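Transglutaminase elicitor (PDB 3TW5) probably cross-links proteins by joining glutamine and lysine side chains, and acts as a pathogen-associated molecular pattern sensed by plant innate immunity. Local coordinates at residues Leu277-Glu282 with Phe298-Tyr303; Thr33-Ala38 with Pro234-Lys239; Val221-Ala226 with His329-Trp334; Asp25-Gly30 with Ala208-Leu213; Glu138-Cys143 with Gly288-Gly293. The protein carries 1 engineered substitution. One frame throughout, in Å; residues are numbered along the deposited sequence.

From the N terminus, contact 4 opens first, at 25-30, and contact 2 follows almost at once, at 33-38. Contact 5 opens at 138-143, behind helix 128-137. Contact 4 closes on helix 202-215, contact 3 opens at 221-226, and contact 2 closes at 234-239, so contact 2 crosses both. Contact 1 opens at 277-282, contact 5 closes at 288-293, and contact 1 closes at 298-303; contacts 1 and 5 therefore cross, as contact 5 also does with 2, 3 and 4. Contact 3 closes last, at 329-334, with contact 1 nested in its loop. Contacts 1 to 4 all reach the large antiparallel sheet, while contact 5 ties the loop after helix 128-137 to the short helix 289-292.

Contact 1: residues Leu277-Glu282 with Phe298-Tyr303; sequences LSWIYE and FTTGQY
Trp279 lies across the neighbouring strand and meets Thr300, Gly301 and Gln302 in turn, a worked example of how one large ring can follow a beta strand. Its first torsion (chi1 62°) sets CG between the backbone N and the carbonyl carbon. From CB, which points to the sheet face shared with Thr300, the indole spreads over the partner strand. CD1 meets the methyl CG2 of Thr300 at 3.7 Å, and NE1 and CE2 border the same methyl. Farther along, the six-membered ring turns one face to Gly301, whose CA stands 4.0 Å from its centroid in a CH-pi contact. CZ3 approaches the backbone N of Gln302 at 3.8 Å, and at the far end CH2 reaches CB of Gln302 at 3.6 Å, this time at the ring edge. Tyr281 extends the row, its CD2 lying 3.6 Å from Thr300 CG2, while CB of Phe298 sits over a face of the Tyr281 ring. Ser278 with Gly301 and Ile280 with Thr299 form the non-hydrogen-bonded pairs, and Thr299 OG1 binds Arg236. Backbone bonds run in both directions between Trp279 and Thr300, each at 2.9 Å between N and O, and recur between Leu277 and Gln302. Such alternation of hydrogen-bonded and non-hydrogen-bonded pairs is the signature of adjacent antiparallel strands, here strands 269-280 and 299-310, joined by a long connection that carries the short helix 289-292.

Contact 2: residues Thr33-Ala38 with Pro234-Lys239; sequences TPSPWA and PVRGFK
A classic beta bulge marks the place where Ser35 and Pro36 rest on strand 232-246: Arg236 and its successor Gly237 both face Ser278 of the next strand, and the loop 33-38 packs against Pro234, Val235 and the bulge residue Arg236. The contact illustrates how the CH2 groups of two proline rings can settle together. Pro36 and Pro234 slide past each other in opposite directions, CB of Pro36 lying 3.7 Å from CB of Pro234. The neighbouring ring atom, CG of Pro36, instead comes up to the carbonyl O of Val235 at 3.6 Å. Helix 128-137 borders both rings, for Ala135 touches each of them and Trp131 and Ser132 add to the cover of Pro234. The loop thus occupies the junction between this helix and the long antiparallel sheet.

Ser35 takes the other half of the contact. Its OG is anti to the backbone N (chi1 174°) and lies beside the aliphatic part of Arg236, 3.4 Å from CD; CB of Ser35 is 3.6 Å from NE of the same arginine. Ser35 OG donates to the backbone instead, to Pro36 O at 3.1 Å. Arg236 is stretched out from CG to NE (chi2 -174°, chi3 178°), which carries its guanidinium beyond Ser35 to where NH1 binds Thr299 OG1, and NH2 forms a long, weak ion pair with Asp296 OD2. On the strand's other side Val235 points away from the loop, and its side chain touches Leu277 and Phe220.

Contact 3: residues Val221-Ala226 with His329-Trp334; sequences VADVTA and HPDFLW
Trp334 and Phe332 each offer a ring face to strand 221-223. Over the indole sits Val221, whose CB is 3.7 Å from the centroid of the five-membered ring; CG1 continues over the indole to CZ2 of the six-membered ring, at 3.6 Å. Over the Phe332 ring lies CB of Asp223, 3.8 Å from the centroid and nearest to CZ. Phe174 touches both aromatic rings, and the indole NE1 bonds to Asn232. A chi1 of 48° brings the Phe332 ring there, with CG tucked over the backbone, flanked by N and C. Beyond it, the carboxylates of Asp223 and Asp331 run side by side, planes 58° apart, OD2 of Asp223 lying 3.3 Å from OD2 of Asp331, two like-charged acceptors without a bond. OD1 of Asp223 takes the N-H of Thr225 in an Asx turn and is also bonded by Trp231 N. Two strong backbone bonds join Val221 and Trp334; those from Asp223 N to Phe332 O and Asp331 N to Asp223 O are weak. Strand 221-223 lies between 333-336 and 232-246, and strand 172-175 flanks 333-336 on its far side. Helix 128-137 covers the face bearing Val221 and Trp334, whereas helix 202-215 packs on Pro330 and Leu333.

Contact 4: residues Asp25-Gly30 with Ala208-Leu213; sequences DLPTVG and ASANIL
Leu26 reaches Ala210 and Asn211 through a first torsion that puts CG beside the backbone N, opposite the carbonyl carbon (chi1 -74°), and a second that is extended (chi2 171°). Branch CD2 does the touching: it lies 3.9 Å from CB of Ala210 and 3.5 Å from ND2 of Asn211. Asn211 has its CG on the corresponding side (chi1 -84°), and its side chain crosses that of Leu26 at about a right angle. The amide is held from two directions, since ND2 bonds to Ile207 O one turn back in the helix and OD1 accepts from Glu20 N, a residue of the N-terminal region that itself touches Leu26.

Pro27 meets the same turn of helix from another angle. Its CG is 3.4 Å from the carbonyl O of Ala210, and its CD faces the methyl CB of Ala210 at 4.4 Å. The case exemplifies a helix packed against an antiparallel sheet: the chain 25-30 runs past helix 202-215 into strand 29-31, which pairs with strand 232-246. The helix widens into a pi-type turn over residues 210-213 where the two segments meet.

Gly30 meets Leu213 through its backbone at the end of that turn. Its CA lies 3.5 Å from the carbonyl O of Leu213, while CB of Leu213 lies 3.6 Å from Gly30 O. The Leu213 side chain also touches Val235 of strand 232-246, and the helix face bearing Ala208 and Ile212 is covered by helix 5-15.

Contact 5: residues Glu138-Cys143 with Gly288-Gly293; sequences ETEPKC and GLVSSG
Glu140 projects its carboxylate at the start of the weakly bonded helix 289-292, and its conformation explains the reach. A chi1 of -173° swings CG to the side opposite the backbone N, and the chain stays extended beyond it, crossing Leu289 at about a right angle. The two oxygens divide the backbone N-H groups between them. OE2 accepts from Val290 N at 2.7 Å, nearly straight (160°) and through the syn lone pair, while OE1 takes a weak, more bent bond from Leu289 N at 2.9 Å. Val290 lends its CB and CG2 to the contact, against OE2. Lys142 is shaped differently: its first torsion (chi1 -154°) sets CG beside the hydroxyl of Ser291, 3.4 Å from OG, and the chain bends farther out. Within the helical turn, Gly288 O is met from opposite faces of its plane, by Ser292 OG at 2.7 Å and by Ser292 N at 3.2 Å. Cys143, the last residue of 138-143, is joined by a disulfide to Cys365. Since OE1 also forms a salt bridge with Lys158, the carboxylate is met by a positive charge and by amides at a helix start, a setting that would probably favour its ionised form.

Contact 1: residues Leu277-Glu282 with Phe298-Tyr303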
# COMPACT_ATOMS: atom_id res chain seq x y z
N LEU A 277 -8.93 -9.71 4.50
CA LEU A 277 -8.39 -8.36 4.40
C LEU A 277 -8.77 -7.79 3.04
O LEU A 277 -8.71 -8.49 2.03
CB LEU A 277 -6.87 -8.39 4.57
CG LEU A 277 -6.14 -7.07 4.83
CD1 LEU A 277 -6.55 -6.47 6.17
CD2 LEU A 277 -4.63 -7.29 4.79
N SER A 278 -9.16 -6.52 3.01
CA SER A 278 -9.59 -5.88 1.77
C SER A 278 -8.75 -4.64 1.48
O SER A 278 -8.65 -3.74 2.31
CB SER A 278 -11.07 -5.51 1.83
OG SER A 278 -11.85 -6.63 2.23
N TRP A 279 -8.15 -4.60 0.30
CA TRP A 279 -7.30 -3.48 -0.09
C TRP A 279 -7.61 -2.95 -1.48
O TRP A 279 -8.28 -3.61 -2.27
CB TRP A 279 -5.82 -3.88 0.01
CG TRP A 279 -5.43 -4.99 -0.91
CD1 TRP A 279 -5.05 -4.88 -2.21
CD2 TRP A 279 -5.37 -6.38 -0.58
NE1 TRP A 279 -4.75 -6.12 -2.72
CE2 TRP A 279 -4.94 -7.06 -1.75
CE3 TRP A 279 -5.63 -7.13 0.58
CZ2 TRP A 279 -4.76 -8.45 -1.79
CZ3 TRP A 279 -5.46 -8.51 0.54
CH2 TRP A 279 -5.03 -9.15 -0.64
N ILE A 280 -7.09 -1.76 -1.76
CA ILE A 280 -7.29 -1.09 -3.04
C ILE A 280 -6.14 -1.44 -3.98
O ILE A 280 -4.99 -1.49 -3.56
CB ILE A 280 -7.35 0.44 -2.85
CG1 ILE A 280 -8.23 0.82 -1.65
CG2 ILE A 280 -7.81 1.13 -4.12
CD1 ILE A 280 -9.68 0.35 -1.72
N TYR A 281 -6.46 -1.69 -5.25
CA TYR A 281 -5.42 -1.97 -6.25
C TYR A 281 -5.30 -0.90 -7.34
O TYR A 281 -6.16 -0.02 -7.47
CB TYR A 281 -5.51 -3.40 -6.80
CG TYR A 281 -6.70 -3.70 -7.70
CD1 TYR A 281 -6.58 -3.66 -9.09
CD2 TYR A 281 -7.93 -4.07 -7.15
CE1 TYR A 281 -7.66 -3.95 -9.92
CE2 TYR A 281 -9.02 -4.36 -7.97
CZ TYR A 281 -8.88 -4.30 -9.36
OH TYR A 281 -9.95 -4.59 -10.17
N GLU A 282 -4.23 -0.99 -8.13
CA GLU A 282 -3.84 0.04 -9.10
C GLU A 282 -4.77 0.16 -10.31
O GLU A 282 -5.28 -0.84 -10.81
CB GLU A 282 -2.40 -0.20 -9.58
CG GLU A 282 -1.33 -0.02 -8.50
CD GLU A 282 -1.13 -1.25 -7.60
OE1 GLU A 282 -1.84 -2.27 -7.78
OE2 GLU A 282 -0.26 -1.19 -6.71
N PHE A 298 -12.26 -1.40 -7.73
CA PHE A 298 -10.83 -1.48 -7.48
C PHE A 298 -10.51 -1.90 -6.05
O PHE A 298 -9.41 -1.65 -5.54
CB PHE A 298 -10.16 -0.15 -7.85
CG PHE A 298 -10.58 0.37 -9.20
CD1 PHE A 298 -10.16 -0.27 -10.37
CD2 PHE A 298 -11.40 1.48 -9.30
CE1 PHE A 298 -10.56 0.19 -11.62
CE2 PHE A 298 -11.80 1.96 -10.55
CZ PHE A 298 -11.37 1.31 -11.71
N THR A 299 -11.48 -2.55 -5.41
CA THR A 299 -11.28 -3.17 -4.11
C THR A 299 -11.18 -4.69 -4.28
O THR A 299 -12.08 -5.32 -4.85
CB THR A 299 -12.42 -2.82 -3.14
OG1 THR A 299 -12.63 -1.40 -3.14
CG2 THR A 299 -12.08 -3.28 -1.72
N THR A 300 -10.08 -5.26 -3.81
CA THR A 300 -9.87 -6.71 -3.84
C THR A 300 -9.56 -7.21 -2.43
O THR A 300 -9.57 -6.43 -1.48
CB THR A 300 -8.77 -7.10 -4.86
OG1 THR A 300 -8.61 -8.53 -4.88
CG2 THR A 300 -7.44 -6.45 -4.53
N GLY A 301 -9.28 -8.50 -2.29
CA GLY A 301 -8.98 -9.06 -0.98
C GLY A 301 -8.47 -10.49 -0.99
O GLY A 301 -8.28 -11.09 -2.04
N GLN A 302 -8.24 -11.02 0.21
CA GLN A 302 -7.75 -12.38 0.38
C GLN A 302 -8.19 -12.95 1.72
O GLN A 302 -8.25 -12.23 2.72
CB GLN A 302 -6.22 -12.41 0.28
CG GLN A 302 -5.64 -13.80 0.15
CD GLN A 302 -4.22 -13.78 -0.39
OE1 GLN A 302 -3.30 -13.27 0.26
NE2 GLN A 302 -4.04 -14.34 -1.58
N TYR A 303 -8.51 -14.24 1.73
CA TYR A 303 -8.83 -14.92 2.97
C TYR A 303 -7.56 -15.38 3.67
O TYR A 303 -6.56 -15.69 3.01
CB TYR A 303 -9.76 -16.11 2.72
CG TYR A 303 -11.17 -15.73 2.34
CD1 TYR A 303 -12.07 -15.27 3.30
CD2 TYR A 303 -11.60 -15.83 1.02
CE1 TYR A 303 -13.37 -14.91 2.95
CE2 TYR A 303 -12.90 -15.47 0.66
CZ TYR A 303 -13.78 -15.02 1.62
OH TYR A 303 -15.06 -14.67 1.26

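Contact 2: residues Thr33-Ala38 with Pro234-Lys239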
# COMPACT_ATOMS: atom_id res chain seq x y z
N THR A 33 -13.61 4.53 6.40
CA THR A 33 -14.28 5.53 5.56
C THR A 33 -13.71 6.93 5.82
O THR A 33 -13.48 7.30 6.97
CB THR A 33 -15.82 5.55 5.79
OG1 THR A 33 -16.10 5.77 7.17
CG2 THR A 33 -16.45 4.24 5.34
N PRO A 34 -13.44 7.69 4.74
CA PRO A 34 -13.63 7.28 3.35
C PRO A 34 -12.56 6.28 2.93
O PRO A 34 -11.46 6.27 3.50
CB PRO A 34 -13.48 8.59 2.57
CG PRO A 34 -12.59 9.43 3.41
CD PRO A 34 -12.90 9.06 4.84
N SER A 35 -12.88 5.45 1.94
CA SER A 35 -11.93 4.48 1.41
C SER A 35 -10.71 5.19 0.84
O SER A 35 -10.82 6.28 0.28
CB SER A 35 -12.59 3.64 0.31
OG SER A 35 -11.65 2.79 -0.33
N PRO A 36 -9.52 4.58 1.01
CA PRO A 36 -8.35 5.08 0.30
C PRO A 36 -8.60 5.00 -1.21
O PRO A 36 -9.20 4.04 -1.68
CB PRO A 36 -7.24 4.10 0.70
CG PRO A 36 -7.68 3.56 2.01
CD PRO A 36 -9.17 3.48 1.92
N TRP A 37 -8.16 6.02 -1.95
CA TRP A 37 -8.43 6.08 -3.38
C TRP A 37 -7.52 5.19 -4.22
O TRP A 37 -6.39 4.89 -3.82
CB TRP A 37 -8.41 7.52 -3.90
CG TRP A 37 -7.25 8.37 -3.45
CD1 TRP A 37 -7.24 9.24 -2.39
CD2 TRP A 37 -5.96 8.47 -4.05
NE1 TRP A 37 -6.02 9.86 -2.29
CE2 TRP A 37 -5.22 9.41 -3.30
CE3 TRP A 37 -5.35 7.86 -5.16
CZ2 TRP A 37 -3.89 9.74 -3.61
CZ3 TRP A 37 -4.04 8.19 -5.47
CH2 TRP A 37 -3.32 9.13 -4.70
N ALA A 38 -8.01 4.78 -5.38
CA ALA A 38 -7.23 3.95 -6.29
C ALA A 38 -6.36 4.82 -7.19
O ALA A 38 -6.74 5.92 -7.57
CB ALA A 38 -8.15 3.08 -7.12
N PRO A 234 -2.99 0.15 0.16
CA PRO A 234 -3.71 0.70 1.30
C PRO A 234 -4.93 -0.16 1.64
O PRO A 234 -5.70 -0.53 0.74
CB PRO A 234 -4.14 2.08 0.81
CG PRO A 234 -4.27 1.93 -0.66
CD PRO A 234 -3.25 0.90 -1.08
N VAL A 235 -5.10 -0.49 2.91
CA VAL A 235 -6.19 -1.35 3.35
C VAL A 235 -7.51 -0.57 3.47
O VAL A 235 -7.53 0.55 3.96
CB VAL A 235 -5.84 -2.09 4.67
CG1 VAL A 235 -7.05 -2.84 5.23
CG2 VAL A 235 -4.69 -3.06 4.44
N ARG A 236 -8.59 -1.18 2.99
CA ARG A 236 -9.92 -0.60 3.10
C ARG A 236 -10.71 -1.20 4.27
O ARG A 236 -11.47 -0.50 4.93
CB ARG A 236 -10.71 -0.78 1.80
CG ARG A 236 -12.01 -0.01 1.76
CD ARG A 236 -12.81 -0.34 0.53
NE ARG A 236 -14.10 0.36 0.51
CZ ARG A 236 -14.96 0.32 -0.51
NH1 ARG A 236 -14.68 -0.39 -1.60
NH2 ARG A 236 -16.10 0.98 -0.43
N GLY A 237 -10.52 -2.49 4.52
CA GLY A 237 -11.29 -3.17 5.56
C GLY A 237 -10.82 -4.55 5.97
O GLY A 237 -10.02 -5.19 5.28
N PHE A 238 -11.34 -5.00 7.10
CA PHE A 238 -11.03 -6.30 7.67
C PHE A 238 -12.31 -6.91 8.24
O PHE A 238 -12.99 -6.28 9.06
CB PHE A 238 -9.97 -6.14 8.77
CG PHE A 238 -9.76 -7.36 9.62
CD1 PHE A 238 -8.98 -8.42 9.17
CD2 PHE A 238 -10.33 -7.44 10.89
CE1 PHE A 238 -8.78 -9.55 9.96
CE2 PHE A 238 -10.13 -8.57 11.69
CZ PHE A 238 -9.35 -9.62 11.23
N LYS A 239 -12.63 -8.12 7.80
CA LYS A 239 -13.82 -8.83 8.29
C LYS A 239 -13.51 -10.26 8.71
O LYS A 239 -12.84 -10.99 7.99
CB LYS A 239 -14.94 -8.81 7.24
CG LYS A 239 -16.28 -9.28 7.78
CD LYS A 239 -17.37 -9.27 6.72
CE LYS A 239 -18.71 -9.65 7.34
NZ LYS A 239 -19.85 -9.45 6.40

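Contact 3: residues Val221-Ala226 with His329-Trp334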
# COMPACT_ATOMS: atom_id res chain seq x y z
N VAL A 221 -1.04 0.19 5.67
CA VAL A 221 -0.51 -0.29 4.39
C VAL A 221 0.08 -1.69 4.61
O VAL A 221 0.78 -1.92 5.60
CB VAL A 221 0.58 0.65 3.83
CG1 VAL A 221 1.06 0.18 2.47
CG2 VAL A 221 0.07 2.08 3.74
N ALA A 222 -0.22 -2.60 3.69
CA ALA A 222 0.22 -3.99 3.80
C ALA A 222 0.94 -4.49 2.56
O ALA A 222 0.64 -4.06 1.45
CB ALA A 222 -0.98 -4.88 4.11
N ASP A 223 1.90 -5.39 2.76
CA ASP A 223 2.50 -6.15 1.67
C ASP A 223 1.70 -7.43 1.52
O ASP A 223 1.72 -8.29 2.40
CB ASP A 223 3.97 -6.47 1.94
CG ASP A 223 4.62 -7.28 0.80
OD1 ASP A 223 4.01 -7.41 -0.29
OD2 ASP A 223 5.74 -7.79 1.01
N VAL A 224 1.01 -7.56 0.39
CA VAL A 224 0.06 -8.66 0.20
C VAL A 224 0.56 -9.78 -0.71
O VAL A 224 -0.16 -10.75 -0.96
CB VAL A 224 -1.31 -8.13 -0.29
CG1 VAL A 224 -1.97 -7.29 0.78
CG2 VAL A 224 -1.15 -7.34 -1.59
N THR A 225 1.79 -9.65 -1.21
CA THR A 225 2.36 -10.67 -2.10
C THR A 225 3.02 -11.83 -1.35
O THR A 225 2.81 -12.99 -1.71
CB THR A 225 3.37 -10.09 -3.11
OG1 THR A 225 4.28 -9.20 -2.44
CG2 THR A 225 2.64 -9.34 -4.22
N ALA A 226 3.80 -11.50 -0.31
CA ALA A 226 4.61 -12.48 0.45
C ALA A 226 5.62 -13.23 -0.43
O ALA A 226 6.28 -14.16 0.04
CB ALA A 226 3.72 -13.46 1.23
N HIS A 329 0.76 -14.85 3.37
CA HIS A 329 0.29 -13.90 4.38
C HIS A 329 1.14 -12.63 4.35
O HIS A 329 2.32 -12.69 3.98
CB HIS A 329 0.31 -14.54 5.78
CG HIS A 329 1.68 -14.88 6.28
ND1 HIS A 329 2.42 -14.01 7.05
CD2 HIS A 329 2.43 -16.00 6.14
CE1 HIS A 329 3.58 -14.58 7.35
NE2 HIS A 329 3.61 -15.79 6.81
N PRO A 330 0.56 -11.47 4.74
CA PRO A 330 1.28 -10.19 4.68
C PRO A 330 2.61 -10.20 5.43
O PRO A 330 2.70 -10.71 6.54
CB PRO A 330 0.30 -9.22 5.36
CG PRO A 330 -1.03 -9.82 5.13
CD PRO A 330 -0.82 -11.30 5.23
N ASP A 331 3.64 -9.64 4.79
CA ASP A 331 4.98 -9.58 5.38
C ASP A 331 5.08 -8.53 6.48
O ASP A 331 5.72 -8.76 7.51
CB ASP A 331 6.04 -9.33 4.30
CG ASP A 331 6.49 -10.61 3.60
OD1 ASP A 331 6.59 -11.67 4.27
OD2 ASP A 331 6.75 -10.56 2.38
N PHE A 332 4.46 -7.37 6.26
CA PHE A 332 4.49 -6.27 7.21
C PHE A 332 3.27 -5.36 7.13
O PHE A 332 2.55 -5.35 6.14
CB PHE A 332 5.78 -5.44 7.04
CG PHE A 332 6.08 -5.07 5.61
CD1 PHE A 332 5.38 -4.04 4.98
CD2 PHE A 332 7.07 -5.73 4.90
CE1 PHE A 332 5.66 -3.69 3.66
CE2 PHE A 332 7.36 -5.39 3.58
CZ PHE A 332 6.66 -4.36 2.96
N LEU A 333 3.04 -4.61 8.21
CA LEU A 333 1.98 -3.61 8.29
C LEU A 333 2.59 -2.29 8.74
O LEU A 333 3.36 -2.25 9.69
CB LEU A 333 0.92 -4.04 9.31
CG LEU A 333 -0.26 -4.96 9.00
CD1 LEU A 333 0.15 -6.30 8.39
CD2 LEU A 333 -1.08 -5.19 10.26
N TRP A 334 2.24 -1.20 8.05
CA TRP A 334 2.70 0.12 8.48
C TRP A 334 1.69 1.23 8.27
O TRP A 334 0.87 1.17 7.36
CB TRP A 334 4.05 0.48 7.84
CG TRP A 334 4.06 0.54 6.34
CD1 TRP A 334 4.20 -0.51 5.48
CD2 TRP A 334 3.96 1.71 5.53
NE1 TRP A 334 4.18 -0.07 4.18
CE2 TRP A 334 4.04 1.29 4.18
CE3 TRP A 334 3.81 3.08 5.80
CZ2 TRP A 334 3.97 2.19 3.11
CZ3 TRP A 334 3.75 3.97 4.74
CH2 TRP A 334 3.82 3.52 3.41

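Contact 4: residues Asp25-Gly30 with Ala208-Leu213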
# COMPACT_ATOMS: atom_id res chain seq x y z
N ASP A 25 -13.94 -9.57 22.84
CA ASP A 25 -14.20 -8.13 22.90
C ASP A 25 -13.77 -7.38 21.63
O ASP A 25 -14.05 -6.18 21.49
CB ASP A 25 -13.53 -7.52 24.13
CG ASP A 25 -14.09 -8.06 25.44
OD1 ASP A 25 -15.21 -8.61 25.42
OD2 ASP A 25 -13.40 -7.93 26.48
N LEU A 26 -13.09 -8.07 20.72
CA LEU A 26 -12.67 -7.47 19.45
C LEU A 26 -13.82 -7.41 18.46
O LEU A 26 -14.68 -8.29 18.46
CB LEU A 26 -11.51 -8.26 18.84
CG LEU A 26 -10.12 -8.12 19.46
CD1 LEU A 26 -9.19 -9.14 18.84
CD2 LEU A 26 -9.55 -6.72 19.30
N PRO A 27 -13.85 -6.36 17.62
CA PRO A 27 -14.85 -6.32 16.55
C PRO A 27 -14.55 -7.37 15.49
O PRO A 27 -13.40 -7.80 15.33
CB PRO A 27 -14.68 -4.91 15.98
CG PRO A 27 -13.30 -4.51 16.33
CD PRO A 27 -13.03 -5.14 17.66
N THR A 28 -15.58 -7.80 14.77
CA THR A 28 -15.44 -8.82 13.73
C THR A 28 -15.51 -8.18 12.35
O THR A 28 -15.42 -8.86 11.33
CB THR A 28 -16.51 -9.91 13.86
OG1 THR A 28 -17.81 -9.33 13.71
CG2 THR A 28 -16.42 -10.59 15.22
N VAL A 29 -15.69 -6.86 12.33
CA VAL A 29 -15.75 -6.08 11.09
C VAL A 29 -15.24 -4.66 11.35
O VAL A 29 -15.57 -4.03 12.36
CB VAL A 29 -17.18 -6.08 10.46
CG1 VAL A 29 -18.21 -5.48 11.42
CG2 VAL A 29 -17.19 -5.37 9.11
N GLY A 30 -14.41 -4.17 10.43
CA GLY A 30 -13.92 -2.80 10.49
C GLY A 30 -13.68 -2.30 9.08
O GLY A 30 -12.88 -2.87 8.35
N ALA A 208 -3.94 -6.30 15.43
CA ALA A 208 -3.72 -5.04 14.73
C ALA A 208 -4.89 -4.69 13.82
O ALA A 208 -5.41 -3.58 13.89
CB ALA A 208 -2.41 -5.09 13.94
N SER A 209 -5.30 -5.64 12.98
CA SER A 209 -6.37 -5.41 12.00
C SER A 209 -7.70 -5.05 12.66
O SER A 209 -8.39 -4.15 12.20
CB SER A 209 -6.55 -6.63 11.10
OG SER A 209 -5.35 -6.96 10.43
N ALA A 210 -8.03 -5.74 13.74
CA ALA A 210 -9.28 -5.52 14.46
C ALA A 210 -9.30 -4.18 15.20
O ALA A 210 -10.30 -3.46 15.16
CB ALA A 210 -9.56 -6.67 15.43
N ASN A 211 -8.19 -3.85 15.87
CA ASN A 211 -8.07 -2.58 16.59
C ASN A 211 -8.03 -1.36 15.68
O ASN A 211 -8.76 -0.39 15.91
CB ASN A 211 -6.83 -2.60 17.50
CG ASN A 211 -7.10 -3.27 18.84
OD1 ASN A 211 -7.53 -2.63 19.79
ND2 ASN A 211 -6.83 -4.57 18.92
N ILE A 212 -7.20 -1.40 14.64
CA ILE A 212 -7.00 -0.25 13.76
C ILE A 212 -8.23 0.03 12.89
O ILE A 212 -8.76 1.15 12.91
CB ILE A 212 -5.70 -0.38 12.91
CG1 ILE A 212 -4.47 -0.46 13.82
CG2 ILE A 212 -5.56 0.80 11.95
CD1 ILE A 212 -3.24 -1.07 13.17
N LEU A 213 -8.69 -0.97 12.14
CA LEU A 213 -9.88 -0.83 11.29
C LEU A 213 -11.18 -0.74 12.09
O LEU A 213 -12.10 -0.02 11.70
CB LEU A 213 -9.98 -1.99 10.28
CG LEU A 213 -9.21 -2.02 8.95
CD1 LEU A 213 -9.39 -0.74 8.13
CD2 LEU A 213 -7.75 -2.34 9.14

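Contact 5: residues Glu138-Cys143 with Gly288-Gly293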
# COMPACT_ATOMS: atom_id res chain seq x y z
N GLU A 138 -4.50 11.50 1.99
CA GLU A 138 -4.91 12.57 1.08
C GLU A 138 -6.33 12.36 0.53
O GLU A 138 -6.65 11.28 0.02
CB GLU A 138 -3.90 12.69 -0.07
CG GLU A 138 -3.54 14.12 -0.43
CD GLU A 138 -2.61 14.77 0.57
OE1 GLU A 138 -1.56 14.17 0.90
OE2 GLU A 138 -2.92 15.89 1.03
N THR A 139 -7.17 13.38 0.67
CA THR A 139 -8.51 13.39 0.09
C THR A 139 -8.40 13.21 -1.42
O THR A 139 -7.58 13.87 -2.06
CB THR A 139 -9.26 14.71 0.40
OG1 THR A 139 -9.25 14.95 1.81
CG2 THR A 139 -10.70 14.65 -0.08
N GLU A 140 -9.22 12.33 -1.99
CA GLU A 140 -9.16 12.02 -3.42
C GLU A 140 -9.51 13.23 -4.29
O GLU A 140 -10.49 13.92 -4.02
CB GLU A 140 -10.08 10.85 -3.77
CG GLU A 140 -9.93 10.37 -5.22
CD GLU A 140 -10.96 9.35 -5.63
OE1 GLU A 140 -10.60 8.41 -6.36
OE2 GLU A 140 -12.14 9.50 -5.23
N PRO A 141 -8.69 13.48 -5.34
CA PRO A 141 -9.06 14.44 -6.37
C PRO A 141 -10.36 14.02 -7.03
O PRO A 141 -10.49 12.85 -7.44
CB PRO A 141 -7.90 14.34 -7.37
CG PRO A 141 -6.77 13.82 -6.60
CD PRO A 141 -7.35 12.92 -5.57
N LYS A 142 -11.32 14.93 -7.13
CA LYS A 142 -12.63 14.60 -7.68
C LYS A 142 -12.79 15.03 -9.14
O LYS A 142 -13.06 14.20 -10.01
CB LYS A 142 -13.76 15.19 -6.82
CG LYS A 142 -15.07 14.42 -6.92
CD LYS A 142 -16.28 15.28 -6.57
CE LYS A 142 -16.50 15.40 -5.06
NZ LYS A 142 -17.58 16.38 -4.75
N CYS A 143 -12.60 16.32 -9.41
CA CYS A 143 -12.82 16.86 -10.75
C CYS A 143 -11.67 17.79 -11.19
O CYS A 143 -10.92 18.28 -10.34
CB CYS A 143 -14.19 17.56 -10.81
SG CYS A 143 -14.32 19.06 -9.82
N GLY A 288 -13.03 11.09 -9.72
CA GLY A 288 -13.14 10.81 -8.29
C GLY A 288 -13.82 9.49 -8.04
O GLY A 288 -15.05 9.43 -7.90
N LEU A 289 -13.02 8.42 -7.98
CA LEU A 289 -13.53 7.05 -7.86
C LEU A 289 -14.24 6.75 -6.54
O LEU A 289 -15.13 5.91 -6.50
CB LEU A 289 -12.39 6.05 -8.08
CG LEU A 289 -11.55 6.17 -9.35
CD1 LEU A 289 -10.29 5.33 -9.23
CD2 LEU A 289 -12.33 5.77 -10.60
N VAL A 290 -13.83 7.43 -5.47
CA VAL A 290 -14.42 7.19 -4.14
C VAL A 290 -15.81 7.81 -4.02
O VAL A 290 -16.75 7.12 -3.59
CB VAL A 290 -13.48 7.67 -2.99
CG1 VAL A 290 -14.18 7.60 -1.64
CG2 VAL A 290 -12.21 6.83 -2.97
N SER A 291 -15.96 9.07 -4.40
CA SER A 291 -17.25 9.76 -4.34
C SER A 291 -18.26 9.23 -5.37
O SER A 291 -19.46 9.42 -5.21
CB SER A 291 -17.08 11.28 -4.48
OG SER A 291 -16.62 11.63 -5.78
N SER A 292 -17.75 8.56 -6.41
CA SER A 292 -18.59 7.89 -7.41
C SER A 292 -19.20 6.60 -6.88
O SER A 292 -20.24 6.15 -7.36
CB SER A 292 -17.77 7.54 -8.66
OG SER A 292 -17.27 8.70 -9.30
N GLY A 293 -18.53 5.99 -5.90
CA GLY A 293 -18.84 4.62 -5.49
C GLY A 293 -18.13 3.65 -6.42
O GLY A 293 -18.23 2.43 -6.26